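PDB 2Q74: inositol-1-monophosphatase from Mycobacterium tuberculosis, which probably catalyses the magnesium-dependent removal of phosphate from inositol 1-phosphate, releasing the free myo-inositol that mycobacteria need. Local coordinates for residues Ser13-Leu18 and Val121-Gln126; Ala19-Ala24 and Arg68-Gln73; Ala153-Thr156 and Arg161-Leu164; Thr179-Ser184 and Glu189-Leu194; Leu213-Val218 and Asp224-His229. All blocks are in the same frame, centred on the assembly; numbering follows the deposited sequence.

Interaction 1: residues Ser13-Leu18 and Val121-Gln126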
# COMPACT_ATOMS: atom_id res chain seq x y z
N SER A 13 -3.35 -26.53 8.12
CA SER A 13 -2.85 -27.08 6.87
C SER A 13 -3.87 -27.00 5.76
O SER A 13 -3.55 -26.60 4.65
CB SER A 13 -2.43 -28.53 7.05
OG SER A 13 -1.18 -28.54 7.68
N VAL A 14 -5.11 -27.38 6.07
CA VAL A 14 -6.16 -27.28 5.09
C VAL A 14 -6.41 -25.80 4.78
O VAL A 14 -6.72 -25.44 3.64
CB VAL A 14 -7.46 -27.98 5.55
CG1 VAL A 14 -7.19 -29.41 5.98
CG2 VAL A 14 -8.08 -27.24 6.67
N ALA A 15 -6.25 -24.95 5.79
CA ALA A 15 -6.42 -23.51 5.59
C ALA A 15 -5.33 -22.97 4.67
O ALA A 15 -5.63 -22.17 3.79
CB ALA A 15 -6.39 -22.78 6.93
N GLU A 16 -4.09 -23.43 4.87
CA GLU A 16 -2.94 -22.96 4.08
C GLU A 16 -3.10 -23.40 2.63
O GLU A 16 -2.89 -22.63 1.68
CB GLU A 16 -1.64 -23.51 4.65
CG GLU A 16 -1.22 -22.88 5.98
CD GLU A 16 -0.15 -23.68 6.74
OE1 GLU A 16 0.03 -24.89 6.46
OE2 GLU A 16 0.52 -23.09 7.62
N ASN A 17 -3.48 -24.65 2.47
CA ASN A 17 -3.61 -25.23 1.15
C ASN A 17 -4.74 -24.59 0.35
O ASN A 17 -4.56 -24.25 -0.81
CB ASN A 17 -3.84 -26.73 1.28
CG ASN A 17 -2.61 -27.46 1.77
OD1 ASN A 17 -1.49 -27.02 1.57
ND2 ASN A 17 -2.81 -28.58 2.41
N LEU A 18 -5.88 -24.41 0.99
CA LEU A 18 -7.01 -23.79 0.31
C LEU A 18 -6.73 -22.34 -0.06
O LEU A 18 -7.08 -21.90 -1.16
CB LEU A 18 -8.27 -23.87 1.17
CG LEU A 18 -8.91 -25.24 1.32
CD1 LEU A 18 -10.29 -25.07 1.88
CD2 LEU A 18 -8.99 -25.96 -0.01
N VAL A 121 -6.96 -13.66 -0.02
CA VAL A 121 -7.89 -14.71 0.30
C VAL A 121 -7.73 -14.97 1.81
O VAL A 121 -6.61 -15.16 2.28
CB VAL A 121 -7.56 -15.99 -0.48
CG1 VAL A 121 -8.54 -17.09 -0.12
CG2 VAL A 121 -7.53 -15.70 -1.99
N SER A 122 -8.84 -14.96 2.55
CA SER A 122 -8.84 -15.20 4.00
C SER A 122 -9.69 -16.43 4.32
O SER A 122 -10.85 -16.49 3.92
CB SER A 122 -9.41 -13.99 4.74
OG SER A 122 -9.32 -14.14 6.14
N ILE A 123 -9.09 -17.39 5.04
CA ILE A 123 -9.74 -18.64 5.44
C ILE A 123 -9.55 -18.81 6.97
O ILE A 123 -8.44 -19.02 7.45
CB ILE A 123 -9.10 -19.89 4.78
CG1 ILE A 123 -8.84 -19.70 3.28
CG2 ILE A 123 -9.96 -21.11 5.03
CD1 ILE A 123 -10.04 -19.94 2.39
N GLY A 124 -10.64 -18.73 7.72
CA GLY A 124 -10.58 -18.95 9.16
C GLY A 124 -11.32 -20.21 9.58
O GLY A 124 -12.38 -20.53 9.03
N ALA A 125 -10.77 -20.93 10.56
CA ALA A 125 -11.41 -22.12 11.12
C ALA A 125 -11.87 -21.79 12.52
O ALA A 125 -11.05 -21.57 13.41
CB ALA A 125 -10.43 -23.27 11.16
N GLN A 126 -13.19 -21.71 12.70
CA GLN A 126 -13.79 -21.32 13.98
C GLN A 126 -14.49 -22.48 14.65
O GLN A 126 -15.04 -23.36 13.97
CB GLN A 126 -14.79 -20.17 13.79
CG GLN A 126 -14.13 -18.81 13.63
CD GLN A 126 -15.11 -17.65 13.72
OE1 GLN A 126 -14.69 -16.49 13.89
NE2 GLN A 126 -16.41 -17.95 13.63

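Interaction 2: residues Ala19-Ala24 and Arg68-Gln73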
# COMPACT_ATOMS: atom_id res chain seq x y z
N ALA A 19 -6.11 -21.61 0.86
CA ALA A 19 -5.72 -20.23 0.62
C ALA A 19 -4.80 -20.13 -0.61
O ALA A 19 -5.05 -19.32 -1.54
CB ALA A 19 -5.05 -19.64 1.84
N ALA A 20 -3.78 -20.98 -0.64
CA ALA A 20 -2.79 -20.97 -1.74
C ALA A 20 -3.45 -21.33 -3.07
O ALA A 20 -3.20 -20.67 -4.10
CB ALA A 20 -1.65 -21.93 -1.47
N GLU A 21 -4.27 -22.38 -3.05
CA GLU A 21 -5.05 -22.77 -4.21
C GLU A 21 -5.89 -21.63 -4.75
O GLU A 21 -5.82 -21.29 -5.91
CB GLU A 21 -6.01 -23.90 -3.85
CG GLU A 21 -5.47 -25.28 -3.93
CD GLU A 21 -6.55 -26.29 -3.63
OE1 GLU A 21 -7.59 -26.28 -4.34
OE2 GLU A 21 -6.39 -27.05 -2.66
N ALA A 22 -6.71 -21.07 -3.87
CA ALA A 22 -7.65 -20.01 -4.24
C ALA A 22 -6.92 -18.77 -4.76
O ALA A 22 -7.35 -18.16 -5.74
CB ALA A 22 -8.55 -19.68 -3.07
N ALA A 23 -5.77 -18.45 -4.17
CA ALA A 23 -4.96 -17.33 -4.64
C ALA A 23 -4.56 -17.57 -6.09
O ALA A 23 -4.72 -16.70 -6.95
CB ALA A 23 -3.73 -17.15 -3.77
N ALA A 24 -4.05 -18.77 -6.37
CA ALA A 24 -3.65 -19.14 -7.73
C ALA A 24 -4.81 -18.98 -8.73
O ALA A 24 -4.61 -18.60 -9.89
CB ALA A 24 -3.14 -20.58 -7.74
N ARG A 68 -15.83 -23.69 -1.57
CA ARG A 68 -16.93 -24.50 -1.06
C ARG A 68 -16.82 -25.95 -1.51
O ARG A 68 -17.01 -26.86 -0.71
CB ARG A 68 -18.27 -23.90 -1.49
CG ARG A 68 -18.66 -22.64 -0.71
CD ARG A 68 -20.03 -22.10 -1.13
NE ARG A 68 -20.37 -20.86 -0.41
CZ ARG A 68 -20.89 -20.80 0.81
NH1 ARG A 68 -21.17 -21.90 1.50
NH2 ARG A 68 -21.14 -19.61 1.36
N ASP A 69 -16.51 -26.15 -2.79
CA ASP A 69 -16.34 -27.49 -3.35
C ASP A 69 -15.18 -28.20 -2.67
O ASP A 69 -15.32 -29.31 -2.21
CB ASP A 69 -16.11 -27.43 -4.86
CG ASP A 69 -17.33 -26.90 -5.63
OD1 ASP A 69 -18.45 -26.97 -5.09
OD2 ASP A 69 -17.16 -26.40 -6.76
N ARG A 70 -14.04 -27.53 -2.59
CA ARG A 70 -12.86 -28.15 -2.00
C ARG A 70 -13.08 -28.50 -0.54
O ARG A 70 -12.55 -29.48 -0.03
CB ARG A 70 -11.65 -27.22 -2.17
CG ARG A 70 -11.16 -27.09 -3.61
CD ARG A 70 -10.45 -28.33 -4.08
NE ARG A 70 -9.21 -28.53 -3.34
CZ ARG A 70 -8.76 -29.70 -2.90
NH1 ARG A 70 -9.46 -30.81 -3.07
NH2 ARG A 70 -7.61 -29.76 -2.26
N LEU A 71 -13.87 -27.68 0.15
CA LEU A 71 -14.20 -27.94 1.53
C LEU A 71 -15.18 -29.09 1.66
O LEU A 71 -15.12 -29.84 2.64
CB LEU A 71 -14.75 -26.68 2.19
CG LEU A 71 -13.69 -25.71 2.74
CD1 LEU A 71 -14.30 -24.36 3.06
CD2 LEU A 71 -12.99 -26.28 3.96
N ALA A 72 -16.05 -29.27 0.67
CA ALA A 72 -16.95 -30.42 0.61
C ALA A 72 -16.18 -31.74 0.56
O ALA A 72 -16.60 -32.72 1.16
CB ALA A 72 -17.88 -30.30 -0.58
N GLN A 73 -15.05 -31.74 -0.15
CA GLN A 73 -14.25 -32.95 -0.34
C GLN A 73 -13.23 -33.14 0.78
O GLN A 73 -12.97 -34.27 1.20
CB GLN A 73 -13.57 -32.98 -1.72
CG GLN A 73 -13.71 -31.70 -2.49
CD GLN A 73 -13.16 -31.72 -3.89
OE1 GLN A 73 -11.98 -31.89 -4.09
NE2 GLN A 73 -14.02 -31.49 -4.86

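Interaction 3: residues Ala153-Thr156 and Arg161-Leu164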
# COMPACT_ATOMS: atom_id res chain seq x y z
N ALA A 153 2.62 -18.18 14.50
CA ALA A 153 2.23 -17.64 13.18
C ALA A 153 3.41 -17.72 12.22
O ALA A 153 4.53 -17.35 12.58
CB ALA A 153 1.83 -16.19 13.33
N HIS A 154 3.17 -18.19 11.00
CA HIS A 154 4.24 -18.25 10.00
C HIS A 154 3.87 -17.60 8.69
O HIS A 154 2.69 -17.47 8.37
CB HIS A 154 4.68 -19.70 9.75
CG HIS A 154 4.83 -20.50 11.00
ND1 HIS A 154 5.88 -20.33 11.87
CD2 HIS A 154 4.05 -21.47 11.53
CE1 HIS A 154 5.74 -21.16 12.89
NE2 HIS A 154 4.64 -21.86 12.71
N LEU A 155 4.89 -17.17 7.96
CA LEU A 155 4.78 -16.66 6.60
C LEU A 155 5.49 -17.65 5.69
O LEU A 155 6.61 -18.08 6.01
CB LEU A 155 5.51 -15.33 6.50
CG LEU A 155 5.32 -14.38 5.30
CD1 LEU A 155 6.43 -13.35 5.30
CD2 LEU A 155 5.30 -15.08 4.00
N THR A 156 4.85 -18.02 4.58
CA THR A 156 5.45 -18.95 3.62
C THR A 156 5.60 -18.29 2.26
O THR A 156 4.64 -17.80 1.69
CB THR A 156 4.59 -20.22 3.47
OG1 THR A 156 4.44 -20.84 4.75
CG2 THR A 156 5.24 -21.21 2.53
N ARG A 161 9.42 -21.35 4.90
CA ARG A 161 8.58 -20.88 6.00
C ARG A 161 9.33 -20.10 7.08
O ARG A 161 10.36 -20.54 7.54
CB ARG A 161 7.91 -22.09 6.64
CG ARG A 161 6.66 -21.72 7.39
CD ARG A 161 5.90 -22.92 7.90
NE ARG A 161 6.73 -23.77 8.75
CZ ARG A 161 6.32 -24.40 9.86
NH1 ARG A 161 5.06 -24.29 10.30
NH2 ARG A 161 7.19 -25.16 10.54
N HIS A 162 8.79 -18.96 7.51
CA HIS A 162 9.43 -18.10 8.52
C HIS A 162 8.50 -17.82 9.71
O HIS A 162 7.28 -17.75 9.53
CB HIS A 162 9.85 -16.75 7.91
CG HIS A 162 10.23 -16.84 6.47
ND1 HIS A 162 11.22 -17.67 6.00
CD2 HIS A 162 9.74 -16.19 5.38
CE1 HIS A 162 11.33 -17.54 4.69
NE2 HIS A 162 10.43 -16.65 4.29
N VAL A 163 9.07 -17.66 10.91
CA VAL A 163 8.29 -17.36 12.10
C VAL A 163 7.96 -15.89 12.09
O VAL A 163 8.80 -15.08 11.74
CB VAL A 163 9.07 -17.69 13.42
CG1 VAL A 163 8.26 -17.30 14.67
CG2 VAL A 163 9.42 -19.14 13.47
N LEU A 164 6.74 -15.56 12.49
CA LEU A 164 6.32 -14.18 12.58
C LEU A 164 6.32 -13.70 14.02
O LEU A 164 5.94 -14.43 14.96
CB LEU A 164 4.93 -13.99 11.96
CG LEU A 164 4.87 -14.23 10.44
CD1 LEU A 164 3.48 -13.95 9.91
CD2 LEU A 164 5.91 -13.39 9.73
O HOH W 1 4.85 -16.55 15.75

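Interaction 4: residues Thr179-Ser184 and Glu189-Leu194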
# COMPACT_ATOMS: atom_id res chain seq x y z
N THR A 179 -4.83 1.87 8.96
CA THR A 179 -6.27 1.97 9.16
C THR A 179 -7.03 1.72 7.89
O THR A 179 -6.47 1.66 6.82
CB THR A 179 -6.69 3.35 9.69
OG1 THR A 179 -6.07 4.39 8.92
CG2 THR A 179 -6.27 3.48 11.11
N GLY A 180 -8.33 1.56 8.06
CA GLY A 180 -9.24 1.46 6.94
C GLY A 180 -10.57 2.08 7.31
O GLY A 180 -10.80 2.46 8.46
N PHE A 181 -11.41 2.23 6.30
CA PHE A 181 -12.79 2.65 6.48
C PHE A 181 -13.62 1.38 6.38
O PHE A 181 -13.55 0.66 5.38
CB PHE A 181 -13.20 3.65 5.40
CG PHE A 181 -12.53 5.00 5.54
CD1 PHE A 181 -11.96 5.63 4.45
CD2 PHE A 181 -12.49 5.65 6.77
CE1 PHE A 181 -11.36 6.87 4.58
CE2 PHE A 181 -11.89 6.88 6.91
CZ PHE A 181 -11.33 7.50 5.80
N GLY A 182 -14.35 1.09 7.46
CA GLY A 182 -15.08 -0.16 7.60
C GLY A 182 -16.53 0.00 7.22
O GLY A 182 -17.11 1.08 7.41
N TYR A 183 -17.13 -1.07 6.69
CA TYR A 183 -18.53 -1.03 6.21
C TYR A 183 -18.57 -0.24 4.89
O TYR A 183 -17.58 -0.27 4.14
CB TYR A 183 -19.47 -0.41 7.29
N SER A 184 -19.68 0.44 4.59
CA SER A 184 -19.83 1.21 3.34
C SER A 184 -19.81 2.73 3.59
O SER A 184 -19.63 3.17 4.74
CB SER A 184 -21.12 0.79 2.61
OG SER A 184 -22.28 1.38 3.20
N GLU A 189 -16.82 10.19 7.41
CA GLU A 189 -16.18 11.42 7.85
C GLU A 189 -15.84 11.41 9.35
O GLU A 189 -14.82 11.97 9.73
CB GLU A 189 -17.01 12.67 7.50
CG GLU A 189 -16.15 13.91 7.36
CD GLU A 189 -16.93 15.20 7.30
OE1 GLU A 189 -18.04 15.20 6.70
OE2 GLU A 189 -16.42 16.21 7.83
N LYS A 190 -16.67 10.79 10.18
CA LYS A 190 -16.40 10.67 11.62
C LYS A 190 -15.16 9.84 11.91
O LYS A 190 -14.36 10.19 12.77
CB LYS A 190 -17.58 10.02 12.35
CG LYS A 190 -18.85 10.83 12.37
CD LYS A 190 -19.99 10.03 13.02
CE LYS A 190 -21.36 10.63 12.76
NZ LYS A 190 -22.43 9.86 13.41
N GLN A 191 -15.02 8.73 11.19
CA GLN A 191 -13.84 7.87 11.32
C GLN A 191 -12.59 8.65 10.93
O GLN A 191 -11.56 8.51 11.57
CB GLN A 191 -13.95 6.64 10.42
CG GLN A 191 -15.13 5.71 10.68
CD GLN A 191 -15.21 4.58 9.63
OE1 GLN A 191 -14.29 3.77 9.49
NE2 GLN A 191 -16.32 4.51 8.90
N ALA A 192 -12.70 9.45 9.87
CA ALA A 192 -11.59 10.29 9.40
C ALA A 192 -11.25 11.37 10.41
O ALA A 192 -10.08 11.69 10.64
CB ALA A 192 -11.94 10.90 8.06
N GLU A 193 -12.29 11.92 11.01
CA GLU A 193 -12.18 12.94 12.04
C GLU A 193 -11.43 12.37 13.25
O GLU A 193 -10.52 12.99 13.79
CB GLU A 193 -13.59 13.39 12.47
CG GLU A 193 -13.72 14.84 12.87
CD GLU A 193 -13.98 15.76 11.69
OE1 GLU A 193 -14.87 15.45 10.86
OE2 GLU A 193 -13.29 16.81 11.59
N LEU A 194 -11.84 11.17 13.66
CA LEU A 194 -11.18 10.45 14.73
C LEU A 194 -9.70 10.23 14.45
O LEU A 194 -8.88 10.41 15.34
CB LEU A 194 -11.85 9.09 14.94
CG LEU A 194 -11.19 8.11 15.92
CD1 LEU A 194 -11.47 8.50 17.35
CD2 LEU A 194 -11.68 6.71 15.65
O HOH W 2 -12.39 2.82 11.15

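Interaction 5: residues Leu213-Val218 and Asp224-His229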
# COMPACT_ATOMS: atom_id res chain seq x y z
N LEU A 213 -4.82 -8.11 5.17
CA LEU A 213 -3.40 -7.86 4.96
C LEU A 213 -2.80 -6.96 6.03
O LEU A 213 -1.62 -7.10 6.33
CB LEU A 213 -3.16 -7.27 3.54
CG LEU A 213 -3.34 -8.27 2.39
CD1 LEU A 213 -3.21 -7.58 1.00
CD2 LEU A 213 -2.38 -9.43 2.52
N ASP A 214 -3.58 -6.03 6.58
CA ASP A 214 -3.12 -5.16 7.65
C ASP A 214 -2.83 -5.99 8.91
O ASP A 214 -1.81 -5.82 9.58
CB ASP A 214 -4.21 -4.12 8.00
CG ASP A 214 -4.35 -3.02 6.95
OD1 ASP A 214 -3.35 -2.57 6.38
OD2 ASP A 214 -5.48 -2.57 6.72
N LEU A 215 -3.75 -6.88 9.25
CA LEU A 215 -3.54 -7.76 10.37
C LEU A 215 -2.26 -8.57 10.15
O LEU A 215 -1.47 -8.77 11.08
CB LEU A 215 -4.76 -8.65 10.56
CG LEU A 215 -5.98 -7.89 11.13
CD1 LEU A 215 -7.27 -8.66 10.91
CD2 LEU A 215 -5.75 -7.60 12.67
N CYS A 216 -1.99 -8.99 8.92
CA CYS A 216 -0.78 -9.79 8.67
C CYS A 216 0.48 -8.91 8.78
O CYS A 216 1.53 -9.35 9.29
CB CYS A 216 -0.85 -10.48 7.31
SG CYS A 216 -2.11 -11.77 7.19
N MET A 217 0.38 -7.68 8.29
CA MET A 217 1.52 -6.77 8.40
C MET A 217 1.92 -6.61 9.89
O MET A 217 3.11 -6.62 10.24
CB MET A 217 1.21 -5.45 7.75
CG MET A 217 1.23 -5.55 6.22
SD MET A 217 1.00 -3.94 5.43
CE MET A 217 -0.73 -4.13 5.07
N VAL A 218 0.92 -6.45 10.74
CA VAL A 218 1.19 -6.29 12.17
C VAL A 218 1.94 -7.52 12.69
O VAL A 218 3.00 -7.40 13.32
CB VAL A 218 -0.11 -6.06 12.95
CG1 VAL A 218 0.15 -6.09 14.44
CG2 VAL A 218 -0.75 -4.70 12.53
N ASP A 224 3.17 -1.42 13.15
CA ASP A 224 3.22 -1.57 14.59
C ASP A 224 1.83 -1.76 15.18
O ASP A 224 1.69 -2.33 16.26
CB ASP A 224 3.86 -0.34 15.23
CG ASP A 224 5.35 -0.24 14.94
OD1 ASP A 224 6.12 -1.21 15.09
OD2 ASP A 224 5.76 0.86 14.54
N ALA A 225 0.81 -1.26 14.48
CA ALA A 225 -0.58 -1.44 14.89
C ALA A 225 -1.55 -1.26 13.77
O ALA A 225 -1.23 -0.71 12.68
CB ALA A 225 -0.94 -0.47 15.98
N TYR A 226 -2.77 -1.68 14.05
CA TYR A 226 -3.84 -1.54 13.08
C TYR A 226 -5.14 -1.27 13.79
O TYR A 226 -5.43 -1.90 14.78
CB TYR A 226 -3.95 -2.82 12.25
CG TYR A 226 -5.22 -2.97 11.47
CD1 TYR A 226 -5.53 -2.08 10.43
CD2 TYR A 226 -6.12 -4.00 11.76
CE1 TYR A 226 -6.72 -2.22 9.66
CE2 TYR A 226 -7.31 -4.15 11.03
CZ TYR A 226 -7.60 -3.25 9.96
OH TYR A 226 -8.75 -3.40 9.25
N TYR A 227 -5.92 -0.34 13.24
CA TYR A 227 -7.23 0.02 13.80
C TYR A 227 -8.25 0.25 12.67
O TYR A 227 -8.05 1.08 11.78
CB TYR A 227 -7.13 1.28 14.66
CG TYR A 227 -8.46 1.96 14.87
CD1 TYR A 227 -9.43 1.37 15.66
CD2 TYR A 227 -8.77 3.16 14.25
CE1 TYR A 227 -10.68 1.96 15.86
CE2 TYR A 227 -10.02 3.77 14.43
CZ TYR A 227 -10.98 3.15 15.26
OH TYR A 227 -12.25 3.68 15.50
N GLU A 228 -9.36 -0.48 12.75
CA GLU A 228 -10.49 -0.25 11.87
C GLU A 228 -11.83 -0.45 12.56
O GLU A 228 -12.03 -1.41 13.31
CB GLU A 228 -10.41 -1.13 10.63
CG GLU A 228 -11.32 -0.64 9.51
CD GLU A 228 -11.14 -1.37 8.23
OE1 GLU A 228 -9.99 -1.76 7.91
OE2 GLU A 228 -12.16 -1.56 7.54
N HIS A 229 -12.75 0.46 12.26
CA HIS A 229 -14.11 0.43 12.78
C HIS A 229 -15.09 -0.06 11.72
O HIS A 229 -15.41 0.67 10.78
CB HIS A 229 -14.50 1.84 13.22
CG HIS A 229 -15.77 1.90 13.99
ND1 HIS A 229 -15.85 1.58 15.32
CD2 HIS A 229 -17.03 2.25 13.61
CE1 HIS A 229 -17.10 1.73 15.74
NE2 HIS A 229 -17.83 2.13 14.72

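Interaction 1: residues Ser13-Leu18 and Val121-Gln126
Ile123, projecting from its strand towards the helix segment 13-18, makes the contact almost alone, and Ala15 and Leu18, one helical turn apart, receive it. Its two branches divide the work. With chi1 at -46°, CG1 lies beside the backbone N of Ile123 while CG2 is anti to that N; CG1 therefore comes to 4.1 Å from Ala15 O, and CG2 faces the small Ala15 CB at 4.4 Å. The second torsion (chi2 -82°) bends CD1 out of the extended line and places it 4.5 Å from Leu18 CB. Leu18 offers the strand this first carbon rather than its methyls, because its CG stands anti to its own carbonyl carbon (chi1 -72°) and carries the branch away to other partners. Contact is thus light and wholly apolar at the side chains, with alpha carbons of Ala15 and Ile123 5.9 Å apart; the small alanine permits that approach. All three touching residues are buried. Strand 120-127 is held in the large sheet by backbone bonds to strands 100-104 and 130-138, and Ser122 pairs there with Asp104, a probable magnesium ligand. Helix 8-33 covers one face of this sheet: Ala15 also rests on Ala135, and Ile123 on Trp101. Beside it runs helix 55-74, whose Leu67 touches both Leu18 and Ile123.

Interaction 2: residues Ala19-Ala24 and Arg68-Gln73
Glu21 and Arg70 form a salt bridge between two helices, 8-33 and 55-74, that lie side by side on the large sheet of the inositol monophosphatase fold. It spans a wide gap: the alpha carbons of these two residues are 9.7 Å apart, and no other side chains of the two segments meet. Arg70 grips the carboxylate side-on, through NE and one terminal nitrogen, and each takes its own oxygen. NE donates to the syn lone pair of Glu21 OE1 over 2.9 Å, though the oxygen is tilted from the guanidinium plane. NH2 donates to Glu21 OE2 over 3.0 Å, a straighter bond at 153° lying close to the guanidinium plane. A third approach, Arg70 NE to Glu21 OE2 at 3.3 Å, is weak. Each oxygen thus has a donor of its own, while the two flat groups remain twisted by 33°. Glu21 reaches across with an extended chain beyond CG, whereas Arg70 is bent at chi2 and chi3, which turns its NE edge towards the acid. Paired charges of this kind, at a partly exposed seam, would favour the ionised form of both groups. The remaining terminal nitrogen is directed back to its own helix. Although the placing of the Gln73 side chain is less certain, Arg70 NH1 donates to Gln73 OE1 at 2.9 Å, the amide oxygen lying in the guanidinium plane.

Interaction 3: residues Ala153-Thr156 and Arg161-Leu164
The first torsions of His154 and Arg161 bring their flat groups together on one face of a strand pair. His154 CG lies beside its backbone N (chi1 -44°), which stands the ring up from the strand; Arg161 starts the other way, with CG anti to its N (chi1 -158°), and folds at chi3 so that the guanidinium returns over the imidazole. Arg161 CZ sits 4.0 Å above the ring plane of His154, displaced towards the rim, and the two planes are 47° apart, so the groups overlap partially rather than stack flat. The Arg161 chain also passes Thr156, whose OG1 is 3.6 Å from Arg161 CG. On the other face, Leu155 and Leu164 form an apolar patch, with Leu155 CB 3.8 Å from Leu164 CD2. Backbone bonds tie the strands, Leu155 and His162 being the hydrogen-bonded pair. Leu155 N donates to His162 O over 2.9 Å. In return, His162 N donates to Leu155 O over 2.8 Å. One step further, Leu164 N donates to Ala153 O over 2.8 Å, and a water taking a hydrogen bond from Ala153 N continues the link towards Leu164. His154-Val163 and Thr156-Arg161, non-hydrogen-bonded pairs, flank Leu155-His162. Strand 152-157 is bonded on its other side to strand 143-148, where Tyr145 packs on both leucines. This is an antiparallel beta hairpin, its second strand, 160-163, being the outermost of the large sheet within the chain.

Interaction 4: residues Thr179-Ser184 and Glu189-Leu194
Gly180 meets Gln191 through a water that donates to Gly180 O over 3.1 Å and to Gln191 OE1 over 2.7 Å. Phe181 comes next and presents its ring edge to the helix. Gln191 OE1 lies near the ring plane, 3.8 Å from Phe181 CD2, and the amide stands almost perpendicular to the ring, the planes 88° apart. Further out, Phe181 CZ reaches Ala192 CB at 4.1 Å. The same ring takes part in a cation-pi contact with Arg207 and packs on Val199 of the second subunit. At Gly182 the backbone N points at Gln191 OE1, a well-aligned (164°) but weak bond of 3.4 Å. Gln191 attains this position with CG anti to its carbonyl carbon (chi1 -60°) and an extended chain beyond CG, which carries the amide across the gap between the helix and the end of the strand. The two elements open the beta-alpha-beta unit made of strand 176-181, helix 188-198 and strand 204-206; the helix faces the dimer partner, with Ala192 against Ala196 of the second subunit. Strand 204-206 ends in Arg206, which probably binds substrate. One amide oxygen thus serves the water and the Gly182 N-H, while Gln191 NE2 donates to Cys187 O. Acceptor at one end and donor at the other, the amide is probably held in one rotation, so the link is mainly polar and partly water-mediated, with the Phe181 edge packed beside it.

Interaction 5: residues Leu213-Val218 and Asp224-His229
Buried side-chain packing joins Asp214, Leu215 and Val218 of helix 211-220 to Tyr226 of strand 225-231, close to the centre of the chain. Asp214 and Leu215 meet the phenol ring, Val218 its CB. Over one face comes Asp214 CB, a CH-pi contact 3.6 Å from the centroid of the Tyr226 ring and 21° off its normal, while the carboxylate continues past the CE1 side of the ring. Leu215 CD2 approaches obliquely, 3.7 Å from Tyr226 CD2. One turn beyond Asp214 along the helix, Val218 CG2 presses on Tyr226 CB at 3.7 Å and also meets the backbone of Ala225. The helix is the connection of a beta-alpha-beta crossover: it leads from strand 204-206 to the parallel strand 225-231, with strand 176-181 lying between them in the five-stranded sheet of the alpha-beta-alpha-beta-alpha sandwich. Tyr226 CG is anti to its backbone N (chi1 164°), which swings the ring along the strand; its hydroxyl thereby donates to Glu228 OE1 on the same side of the sheet. Glu228 N lies over the opposite face of the ring from Asp214 CB. The two acids come near without touching, Asp214 OD2 being 4.7 Å from Glu228 OE1, and the Asp214 side chain is about 6 Å from that of Arg206, a probable substrate ligand.

Overall arrangement
Interactions 1 and 5 are the buried contacts, each packing a helix on a strand: the first by aliphatic touches against the large sheet, the second, on the five-stranded one, round a tyrosine ring that also meets Asp214. Interaction 2 shares helix 8-33 with interaction 1 and adjoins it through Leu18 against Leu71, but at the partly exposed seam between helices it relies on charge. Interaction 3 belongs to the same large sheet as interaction 1, at its edge, and backbone pairing dominates. Interactions 4 and 5 touch and use neighbouring strands, 176-181 and 225-231; the former, beside the second subunit, is more polar and employs water. Interactions 2 and 4, with centres about 32 Å apart, lie on opposite sides of the chain's centre.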